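Local coordinates for protein probable transcriptional regulator PhnF (Escherichia coli, PDB 2FA1) that is probably a GntR/HutC-family transcriptional regulator, encoded in the operon for alkylphosphonate uptake and C-P lyase, represented here by its C-terminal effector-binding (UTRA) domain, at residues V28-S33 / V48-T53; R109-E114 / P121-L126; A97-Q102 / H134-S139; L72-T77 / D88-Q93. One frame throughout, in Å; residues are numbered along the deposited sequence. Where two conformers were deposited one is given.

Contact 1: residues V28-S33 / V48-T53; sequences VLRPAS and VIHLRT
Arg30 NH2 donates to two acceptors, His50 ND1 at 3.0 Å and a water. The same water accepts, weakly, from Arg52 NH2. The donor NH2 lies in the imidazole plane, at the ring edge. Its bond to ND1 is bent, with an N-H...N angle of 140°, and ND1 lies out of the guanidinium plane. The guanidinium and ring planes are 58° apart. Arg30 CD passes His50 CB at 3.2 Å, and the bend at chi3 (-55°) beyond it turns the guanidinium so that NH2 reaches ND1. On the far edge of the same ring, NE2 is hydrogen-bonded to Asp66, and Tyr68 stacks on the imidazole. The ring is thus fixed from several sides. Asp66 also forms a salt bridge with Arg52.

The backbones form an antiparallel ladder between strands 23-31 and 47-57, and strand 23-31 is an outermost strand of the UTRA-domain sheet within this chain. Val28 pairs with His50 and Arg30 with Val48, each through two backbone hydrogen bonds. His50 N to Val28 O measures 2.9 Å and is nearly straight. Leu29 and Ile49 form the non-hydrogen-bonded pair between them. Their side chains lie side by side on the sheet face opposite His50, with Leu29 CD2 3.7 Å from Ile49 CG1. Trp75 packs against both. Past the end of the strand, Ala32 CB rests on Val48 CG1 at 3.7 Å.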
# COMPACT_ATOMS: atom_id res chain seq x y z
N VAL A 28 7.35 21.00 -16.73
CA VAL A 28 8.63 21.56 -17.16
C VAL A 28 9.51 20.50 -17.74
O VAL A 28 9.30 19.33 -17.47
CB VAL A 28 9.37 22.23 -15.95
CG1 VAL A 28 8.64 23.51 -15.52
CG2 VAL A 28 9.73 21.30 -14.81
N LEU A 29 10.49 20.88 -18.56
CA LEU A 29 11.56 19.94 -18.85
C LEU A 29 12.67 20.14 -17.83
O LEU A 29 13.03 21.30 -17.51
CB LEU A 29 12.06 20.19 -20.27
CG LEU A 29 11.01 19.95 -21.39
CD1 LEU A 29 11.29 20.76 -22.69
CD2 LEU A 29 10.99 18.51 -21.70
N ARG A 30 13.25 19.07 -17.33
CA ARG A 30 14.30 19.27 -16.35
C ARG A 30 15.23 18.06 -16.33
O ARG A 30 14.84 16.97 -16.63
CB ARG A 30 13.66 19.47 -14.96
CG ARG A 30 13.03 18.26 -14.37
CD ARG A 30 12.08 18.67 -13.27
NE ARG A 30 12.87 19.47 -12.34
CZ ARG A 30 12.46 20.37 -11.46
NH1 ARG A 30 13.43 20.98 -10.78
NH2 ARG A 30 11.19 20.70 -11.24
N PRO A 31 16.51 18.25 -15.93
CA PRO A 31 17.40 17.10 -15.78
C PRO A 31 16.92 16.07 -14.75
O PRO A 31 16.44 16.46 -13.68
CB PRO A 31 18.72 17.77 -15.29
CG PRO A 31 18.64 19.10 -15.86
CD PRO A 31 17.20 19.51 -15.61
N ALA A 32 17.01 14.79 -15.10
CA ALA A 32 16.69 13.66 -14.25
C ALA A 32 17.70 13.56 -13.08
O ALA A 32 18.94 13.55 -13.27
CB ALA A 32 16.67 12.39 -15.04
N SER A 33 17.14 13.53 -11.88
CA SER A 33 17.91 13.18 -10.67
C SER A 33 18.35 11.72 -10.69
O SER A 33 17.86 10.95 -11.49
CB SER A 33 17.03 13.45 -9.44
OG SER A 33 15.99 12.52 -9.37
N VAL A 48 13.98 15.13 -18.64
CA VAL A 48 12.73 14.35 -18.63
C VAL A 48 11.62 15.44 -18.54
O VAL A 48 11.91 16.61 -18.35
CB VAL A 48 12.67 13.46 -17.33
CG1 VAL A 48 13.78 12.28 -17.37
CG2 VAL A 48 12.76 14.30 -16.01
N ILE A 49 10.35 15.04 -18.77
CA ILE A 49 9.23 15.95 -18.61
C ILE A 49 8.79 15.69 -17.17
O ILE A 49 8.52 14.56 -16.82
CB ILE A 49 8.11 15.58 -19.60
CG1 ILE A 49 8.56 15.85 -21.06
CG2 ILE A 49 6.84 16.40 -19.25
CD1 ILE A 49 7.55 15.18 -22.08
N HIS A 50 8.72 16.75 -16.39
CA HIS A 50 8.22 16.62 -15.01
C HIS A 50 6.92 17.40 -14.92
O HIS A 50 6.89 18.61 -15.19
CB HIS A 50 9.27 17.33 -14.16
CG HIS A 50 8.88 17.41 -12.72
ND1 HIS A 50 9.39 18.36 -11.87
CD2 HIS A 50 8.03 16.64 -11.98
CE1 HIS A 50 8.85 18.19 -10.66
NE2 HIS A 50 8.10 17.11 -10.69
N LEU A 51 5.86 16.67 -14.51
CA LEU A 51 4.55 17.29 -14.21
C LEU A 51 4.31 17.06 -12.74
O LEU A 51 4.49 15.92 -12.27
CB LEU A 51 3.45 16.55 -14.97
CG LEU A 51 3.00 17.39 -16.14
CD1 LEU A 51 4.18 17.33 -17.15
CD2 LEU A 51 1.77 16.88 -16.78
N ARG A 52 3.81 18.09 -12.03
CA ARG A 52 3.43 17.86 -10.64
C ARG A 52 1.94 18.15 -10.52
O ARG A 52 1.45 19.18 -11.06
CB ARG A 52 4.25 18.79 -9.78
CG ARG A 52 3.80 18.69 -8.23
CD ARG A 52 4.64 19.72 -7.48
NE ARG A 52 6.06 19.24 -7.46
CZ ARG A 52 7.15 20.01 -7.42
NH1 ARG A 52 7.11 21.37 -7.43
NH2 ARG A 52 8.36 19.41 -7.41
N THR A 53 1.20 17.29 -9.83
CA THR A 53 -0.26 17.54 -9.67
C THR A 53 -0.57 17.51 -8.19
O THR A 53 0.18 16.96 -7.37
CB THR A 53 -1.11 16.44 -10.35
OG1 THR A 53 -0.78 15.12 -9.83
CG2 THR A 53 -0.80 16.36 -11.96
O HOH W 1 10.50 21.77 -8.29

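Contact 2: residues R109-E114 / P121-L126; sequences RAQAKE and PNMSPL
Two backbone hydrogen bonds join the segments, both made by Ala110. Its N donates to Ser124 O at 2.7 Å, and its O accepts from Met123 N at 2.8 Å. Arg109 and Pro125 follow as an antiparallel non-hydrogen-bonded pair, with CA atoms 4.4 Å apart.

Other polar bonds shape each segment from within. Residues 121-124 form a type II beta turn, in which Pro121 O accepts from both Ser124 N and Ser124 OG. The two donors reach it from the same face of the carbonyl plane. The hydroxyl bond is 2.8 Å long. On the other segment, Gln111 N donates to Glu114 OE1 at 3.1 Å. This carboxylate oxygen is met on its anti side, while OE2 forms a salt bridge with Arg108.

These bonds shape a helical connection between two neighbouring antiparallel strands. Strand 98-109 runs into helix 113-118, and the type II turn then leads the chain into strand 125-135.

Packing is carried mainly by Met123. Bends at chi2 (-63°) and chi3 (-67°) fold its side chain back over Arg109. Its CE lies above one guanidinium face, toward the rim, at 3.4 Å from Arg109 NE. Its SD runs alongside Gln111, 3.8 Å from Gln111 CD. On the buried side, Leu126 CD1 meets Ala110 CB at 3.8 Å, and Ile120 touches both residues. Arg109 and Pro125 also pack against Pro125 and Arg109 of the second subunit.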
# COMPACT_ATOMS: atom_id res chain seq x y z
N ARG A 109 7.51 10.14 7.84
CA ARG A 109 7.04 11.32 8.58
C ARG A 109 7.54 12.51 7.80
O ARG A 109 8.72 12.57 7.48
CB ARG A 109 7.52 11.29 10.07
CG ARG A 109 6.55 10.42 10.94
CD ARG A 109 6.88 10.39 12.41
NE ARG A 109 8.08 9.63 12.68
CZ ARG A 109 8.58 9.38 13.91
NH1 ARG A 109 7.97 9.86 14.98
NH2 ARG A 109 9.69 8.64 14.06
N ALA A 110 6.63 13.43 7.44
CA ALA A 110 6.97 14.53 6.52
C ALA A 110 7.94 15.50 7.14
O ALA A 110 7.80 15.82 8.30
CB ALA A 110 5.71 15.31 6.17
N GLN A 111 8.90 15.92 6.32
CA GLN A 111 9.81 16.99 6.67
C GLN A 111 10.12 17.94 5.50
O GLN A 111 9.97 17.58 4.27
CB GLN A 111 11.08 16.42 7.34
CG GLN A 111 10.81 15.77 8.73
CD GLN A 111 12.13 15.30 9.34
OE1 GLN A 111 12.67 14.30 8.93
NE2 GLN A 111 12.63 16.04 10.33
N ALA A 112 10.51 19.15 5.88
CA ALA A 112 11.08 20.13 4.93
C ALA A 112 10.14 20.36 3.75
O ALA A 112 8.99 20.81 3.91
CB ALA A 112 12.48 19.63 4.44
N LYS A 113 10.60 20.06 2.54
CA LYS A 113 9.80 20.48 1.39
C LYS A 113 8.52 19.67 1.25
O LYS A 113 7.56 20.20 0.70
CB LYS A 113 10.57 20.42 0.08
CG LYS A 113 10.77 19.02 -0.58
CD LYS A 113 11.33 17.84 0.30
CE LYS A 113 12.87 17.88 0.51
NZ LYS A 113 13.36 19.20 1.02
N GLU A 114 8.47 18.45 1.81
CA GLU A 114 7.21 17.70 1.87
C GLU A 114 6.18 18.44 2.71
O GLU A 114 5.00 18.52 2.31
CB GLU A 114 7.46 16.30 2.45
CG GLU A 114 8.36 15.42 1.61
CD GLU A 114 8.94 14.27 2.42
OE1 GLU A 114 8.87 14.25 3.70
OE2 GLU A 114 9.50 13.39 1.74
N PRO A 121 2.21 19.90 9.25
CA PRO A 121 3.22 20.06 10.26
C PRO A 121 4.34 19.08 10.13
O PRO A 121 4.22 17.97 9.52
CB PRO A 121 2.46 19.80 11.59
CG PRO A 121 1.22 19.33 11.29
CD PRO A 121 0.95 19.40 9.80
N ASN A 122 5.46 19.50 10.71
CA ASN A 122 6.60 18.66 10.84
C ASN A 122 6.18 17.29 11.40
O ASN A 122 5.40 17.19 12.35
CB ASN A 122 7.60 19.40 11.74
CG ASN A 122 8.93 18.74 11.74
OD1 ASN A 122 9.37 18.23 10.70
ND2 ASN A 122 9.57 18.68 12.90
N MET A 123 6.70 16.23 10.79
CA MET A 123 6.56 14.81 11.22
C MET A 123 5.16 14.18 10.93
O MET A 123 4.86 13.03 11.30
CB MET A 123 6.97 14.64 12.71
CG MET A 123 8.43 15.13 12.90
SD MET A 123 9.66 14.19 11.96
CE MET A 123 9.51 12.66 12.82
N SER A 124 4.34 14.92 10.18
CA SER A 124 3.00 14.39 9.85
C SER A 124 3.15 13.12 9.00
O SER A 124 3.99 13.16 8.06
CB SER A 124 2.23 15.39 8.99
OG SER A 124 1.87 16.46 9.76
N PRO A 125 2.56 11.96 9.39
CA PRO A 125 2.69 10.75 8.53
C PRO A 125 2.11 10.82 7.10
O PRO A 125 0.91 11.19 6.90
CB PRO A 125 1.97 9.65 9.35
CG PRO A 125 2.16 10.08 10.71
CD PRO A 125 1.90 11.58 10.66
N LEU A 126 2.94 10.39 6.14
CA LEU A 126 2.57 10.37 4.71
C LEU A 126 2.64 8.96 4.18
O LEU A 126 3.55 8.22 4.63
CB LEU A 126 3.50 11.22 3.86
CG LEU A 126 3.80 12.66 4.17
CD1 LEU A 126 4.92 13.13 3.22
CD2 LEU A 126 2.50 13.39 3.99

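Contact 3: residues A97-Q102 / H134-S139; sequences ALRRSQ and HRDGES
His134 turns its CG anti to its own carbonyl carbon (chi1 -76°), which places the ring beside Ser101, and chi2 sets which edge faces it. Ser101 CB points at the opposing segment. The approach of the two side chains is too tight in the model, so its detail is doubtful. On the far side of the imidazole, NE2 makes a weak hydrogen bond to Ser139 O, which lies in the ring plane.

The backbones of Arg99 and His134 form an antiparallel hydrogen-bonded pair. Arg99 N donates to His134 O at 2.9 Å, nearly straight at 173°. The return bond, from His134 N to Arg99 O, is 2.8 Å long but more bent, at 147°. Leu98 CA also lies 3.4 Å from His134 O as a CA-H...O contact.

Near the turn, Arg99 and Asp136 run side by side. In the conformers given, Asp136 OD2 sits at the guanidinium edge in a long salt bridge, 3.6 Å from Arg99 NH1. Both residues have a second conformer, so this bridge is tentative.

Strand 98-109 is an outermost strand of the sheet within its chain, but Gln102 pairs with an antiparallel strand of the second subunit, so the sheet continues across the dimer interface. Here Ser101 and Gln102 both face Leu132, forming a classic beta bulge.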
# COMPACT_ATOMS: atom_id res chain seq x y z
N ALA A 97 -2.10 4.29 -23.25
CA ALA A 97 -2.77 3.94 -21.95
C ALA A 97 -1.65 3.24 -21.22
O ALA A 97 -1.07 2.25 -21.67
CB ALA A 97 -4.03 3.07 -22.11
N LEU A 98 -1.19 3.87 -20.16
CA LEU A 98 -0.07 3.34 -19.46
C LEU A 98 -0.50 2.19 -18.58
O LEU A 98 -1.61 2.23 -18.00
CB LEU A 98 0.51 4.44 -18.56
CG LEU A 98 0.89 5.63 -19.38
CD1 LEU A 98 1.05 6.91 -18.47
CD2 LEU A 98 2.13 5.21 -20.05
N ARG A 99 0.33 1.17 -18.49
CA ARG A 99 0.09 0.04 -17.60
C ARG A 99 1.28 -0.14 -16.66
O ARG A 99 2.45 -0.04 -17.04
CB ARG A 99 -0.15 -1.24 -18.39
CG ARG A 99 -1.45 -1.24 -19.16
CD ARG A 99 -2.63 -1.56 -18.25
NE ARG A 99 -3.82 -0.78 -18.60
CZ ARG A 99 -4.11 -0.31 -19.82
NH1 ARG A 99 -3.31 -0.57 -20.86
NH2 ARG A 99 -5.21 0.39 -20.00
N ARG A 100 0.93 -0.46 -15.44
CA ARG A 100 1.83 -0.52 -14.29
C ARG A 100 2.76 -1.74 -14.34
O ARG A 100 2.32 -2.87 -14.58
CB ARG A 100 0.92 -0.57 -13.09
CG ARG A 100 1.57 -0.62 -11.73
CD ARG A 100 1.72 0.72 -11.08
NE ARG A 100 0.46 1.47 -11.08
CZ ARG A 100 -0.35 1.54 -10.04
NH1 ARG A 100 0.02 1.01 -8.90
NH2 ARG A 100 -1.52 2.22 -10.13
N SER A 101 4.04 -1.56 -14.11
CA SER A 101 4.86 -2.74 -13.93
C SER A 101 5.17 -3.01 -12.49
O SER A 101 5.20 -4.18 -12.04
CB SER A 101 6.17 -2.73 -14.71
OG SER A 101 7.08 -1.76 -14.28
N GLN A 102 5.47 -1.94 -11.76
CA GLN A 102 5.95 -2.16 -10.40
C GLN A 102 5.35 -1.05 -9.54
O GLN A 102 5.12 0.06 -10.02
CB GLN A 102 7.47 -1.95 -10.39
CG GLN A 102 8.25 -2.95 -11.19
CD GLN A 102 9.73 -2.88 -10.86
OE1 GLN A 102 10.40 -3.91 -10.77
NE2 GLN A 102 10.24 -1.66 -10.63
N HIS A 134 4.33 1.69 -18.15
CA HIS A 134 4.89 1.30 -19.48
C HIS A 134 3.81 1.46 -20.52
O HIS A 134 2.62 1.37 -20.19
CB HIS A 134 5.30 -0.20 -19.41
CG HIS A 134 6.58 -0.41 -18.64
ND1 HIS A 134 6.60 -0.57 -17.26
CD2 HIS A 134 7.87 -0.46 -19.04
CE1 HIS A 134 7.85 -0.72 -16.86
NE2 HIS A 134 8.65 -0.66 -17.91
N ARG A 135 4.22 1.83 -21.73
CA ARG A 135 3.33 1.72 -22.89
C ARG A 135 3.41 0.24 -23.22
O ARG A 135 4.53 -0.34 -23.38
CB ARG A 135 3.83 2.50 -24.10
CG ARG A 135 3.99 3.94 -23.89
CD ARG A 135 4.54 4.64 -25.17
NE ARG A 135 3.77 4.21 -26.34
CZ ARG A 135 3.80 4.80 -27.54
NH1 ARG A 135 4.62 5.82 -27.76
NH2 ARG A 135 3.03 4.31 -28.53
N ASP A 136 2.24 -0.37 -23.23
CA ASP A 136 2.03 -1.71 -23.80
C ASP A 136 3.31 -2.32 -24.38
O ASP A 136 3.72 -2.02 -25.52
CB ASP A 136 0.95 -1.65 -24.87
CG ASP A 136 -0.45 -1.82 -24.30
OD1 ASP A 136 -1.09 -2.85 -24.64
OD2 ASP A 136 -0.90 -0.95 -23.52
N GLY A 137 3.95 -3.15 -23.55
CA GLY A 137 5.06 -4.02 -23.93
C GLY A 137 6.48 -3.75 -23.42
O GLY A 137 7.15 -4.65 -22.92
N GLU A 138 6.95 -2.53 -23.58
CA GLU A 138 8.39 -2.31 -23.73
C GLU A 138 9.23 -2.23 -22.45
O GLU A 138 8.76 -1.86 -21.38
CB GLU A 138 8.66 -1.04 -24.55
CG GLU A 138 7.47 -0.56 -25.40
CD GLU A 138 7.33 0.98 -25.39
OE1 GLU A 138 6.18 1.46 -25.23
OE2 GLU A 138 8.33 1.72 -25.53
N SER A 139 10.52 -2.54 -22.62
CA SER A 139 11.49 -2.51 -21.54
C SER A 139 11.54 -1.13 -20.88
O SER A 139 11.26 -1.04 -19.68
CB SER A 139 12.87 -2.95 -22.04
OG SER A 139 12.88 -4.35 -22.18

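Contact 4: residues L72-T77 / D88-Q93; sequences LTLWPT and DFLREQ
Thr77 pushes its methyl group between Phe89 and Gln93 on helix 86-94. This is helix-to-helix packing at the surface of the UTRA domain, between the short helix 75-78, with the 3-10 turn 72-74 before it, and helix 86-94. No hydrogen bond crosses the contact.

The rotamer of Thr77 (chi1 -66°) sets OG1 anti to the carbonyl carbon and CG2 anti to the backbone N. CG2 then lies 3.6 Å from Gln93 CB and 3.8 Å from Phe89 CE2. Thr77 points against both Phe89 and Gln93, and passes alongside each of them head to tail.

Phe89 has CG anti to its backbone N (chi1 178°), which sends the ring across to helix 75-78. Gln93 chi1 (-65°) brings its CG over one face of the Phe89 ring, 3.6 Å above the plane and toward the rim. Phe81 meets the same ring edge-to-face.

A second apolar touch joins Leu74 to Leu90. Their side chains cross at about a right angle, with CD2 of Leu74 4.2 Å from CD1 of Leu90. Ile49 and Ile96 also pack against Leu74. At the ring edge, in the plane of the ring, Thr77 O approaches Phe89 CE2 to 3.3 Å.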
# COMPACT_ATOMS: atom_id res chain seq x y z
N LEU A 72 10.58 12.71 -24.61
CA LEU A 72 10.40 14.17 -24.74
C LEU A 72 9.43 14.56 -25.84
O LEU A 72 9.01 15.75 -25.87
CB LEU A 72 11.71 14.93 -24.89
CG LEU A 72 12.72 14.50 -23.81
CD1 LEU A 72 13.96 15.36 -23.94
CD2 LEU A 72 12.05 14.80 -22.41
N THR A 73 9.17 13.61 -26.72
CA THR A 73 8.22 13.89 -27.79
C THR A 73 6.81 13.97 -27.26
O THR A 73 5.87 14.38 -28.00
CB THR A 73 8.18 12.91 -28.94
OG1 THR A 73 7.71 11.62 -28.59
CG2 THR A 73 9.60 12.89 -29.62
N LEU A 74 6.65 13.58 -25.99
CA LEU A 74 5.31 13.90 -25.42
C LEU A 74 5.11 15.34 -24.98
O LEU A 74 4.03 15.71 -24.54
CB LEU A 74 4.99 12.97 -24.23
CG LEU A 74 5.00 11.44 -24.43
CD1 LEU A 74 4.83 10.72 -23.14
CD2 LEU A 74 3.73 11.13 -25.32
N TRP A 75 6.15 16.18 -25.09
CA TRP A 75 6.04 17.51 -24.60
C TRP A 75 4.89 18.38 -25.20
O TRP A 75 4.28 19.13 -24.44
CB TRP A 75 7.46 18.15 -24.67
CG TRP A 75 7.57 19.53 -24.15
CD1 TRP A 75 8.05 20.61 -24.83
CD2 TRP A 75 7.23 19.99 -22.82
NE1 TRP A 75 8.02 21.76 -24.03
CE2 TRP A 75 7.53 21.39 -22.78
CE3 TRP A 75 6.68 19.36 -21.67
CZ2 TRP A 75 7.31 22.16 -21.62
CZ3 TRP A 75 6.46 20.12 -20.49
CH2 TRP A 75 6.78 21.52 -20.48
N PRO A 76 4.65 18.33 -26.54
CA PRO A 76 3.51 19.09 -27.09
C PRO A 76 2.17 18.75 -26.36
O PRO A 76 1.35 19.65 -26.09
CB PRO A 76 3.48 18.62 -28.59
CG PRO A 76 4.99 18.44 -28.84
CD PRO A 76 5.39 17.64 -27.64
N THR A 77 2.06 17.48 -25.94
CA THR A 77 0.84 17.07 -25.28
C THR A 77 0.85 17.45 -23.83
O THR A 77 -0.08 18.10 -23.32
CB THR A 77 0.66 15.56 -25.43
OG1 THR A 77 0.44 15.27 -26.81
CG2 THR A 77 -0.59 15.02 -24.55
N ASP A 88 -5.94 9.94 -18.15
CA ASP A 88 -7.06 10.07 -19.08
C ASP A 88 -6.72 11.14 -20.14
O ASP A 88 -7.01 10.95 -21.31
CB ASP A 88 -8.37 10.39 -18.36
CG ASP A 88 -8.89 9.25 -17.48
OD1 ASP A 88 -8.45 8.10 -17.61
OD2 ASP A 88 -9.76 9.56 -16.63
N PHE A 89 -6.13 12.26 -19.73
CA PHE A 89 -5.74 13.30 -20.68
C PHE A 89 -4.74 12.74 -21.69
O PHE A 89 -4.92 12.90 -22.88
CB PHE A 89 -5.06 14.42 -19.92
CG PHE A 89 -4.56 15.54 -20.83
CD1 PHE A 89 -5.44 16.43 -21.40
CD2 PHE A 89 -3.21 15.65 -21.12
CE1 PHE A 89 -4.97 17.42 -22.26
CE2 PHE A 89 -2.74 16.68 -21.95
CZ PHE A 89 -3.64 17.54 -22.48
N LEU A 90 -3.69 12.08 -21.20
CA LEU A 90 -2.68 11.51 -22.14
C LEU A 90 -3.35 10.52 -23.13
O LEU A 90 -3.06 10.55 -24.36
CB LEU A 90 -1.66 10.79 -21.31
CG LEU A 90 -0.54 10.11 -22.12
CD1 LEU A 90 0.24 11.10 -23.02
CD2 LEU A 90 0.46 9.27 -21.23
N ARG A 91 -4.26 9.69 -22.59
CA ARG A 91 -4.92 8.68 -23.44
C ARG A 91 -5.81 9.35 -24.45
O ARG A 91 -5.73 8.99 -25.66
CB ARG A 91 -5.68 7.63 -22.62
CG ARG A 91 -6.13 6.46 -23.57
CD ARG A 91 -7.10 5.57 -22.84
NE ARG A 91 -8.26 6.40 -22.55
CZ ARG A 91 -8.70 6.73 -21.35
NH1 ARG A 91 -8.11 6.26 -20.23
NH2 ARG A 91 -9.73 7.56 -21.27
N GLU A 92 -6.58 10.35 -24.01
CA GLU A 92 -7.49 11.04 -24.95
C GLU A 92 -6.72 11.76 -26.05
O GLU A 92 -7.17 11.83 -27.22
CB GLU A 92 -8.31 12.06 -24.24
CG GLU A 92 -9.35 11.36 -23.31
CD GLU A 92 -10.13 12.37 -22.50
OE1 GLU A 92 -10.75 13.25 -23.15
OE2 GLU A 92 -10.14 12.29 -21.23
N GLN A 93 -5.58 12.33 -25.69
CA GLN A 93 -4.80 13.06 -26.65
C GLN A 93 -3.93 12.20 -27.56
O GLN A 93 -3.68 12.66 -28.73
CB GLN A 93 -3.83 14.09 -25.91
CG GLN A 93 -4.51 15.22 -25.15
CD GLN A 93 -5.23 16.18 -26.09
OE1 GLN A 93 -6.44 16.34 -25.96
NE2 GLN A 93 -4.53 16.75 -27.04

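Following the chain from the N terminus, contact 1 closes first, pairing strand 23-31 with strand 47-57 around helix 34-40. Contact 4 comes next and closes the short connection between helices 75-78 and 86-94. It touches contact 1 through Trp75. Contact 3 then opens and joins strand 98-109 to strand 125-135. It meets contact 4 where Leu98 packs on Leu90. Contact 2 lies within the span of contact 3 and closes around helix 113-118. Contacts 2 and 3 use the same two neighbouring strands, with centres about 31 Å apart, and both touch the second subunit. No two contacts cross along the chain.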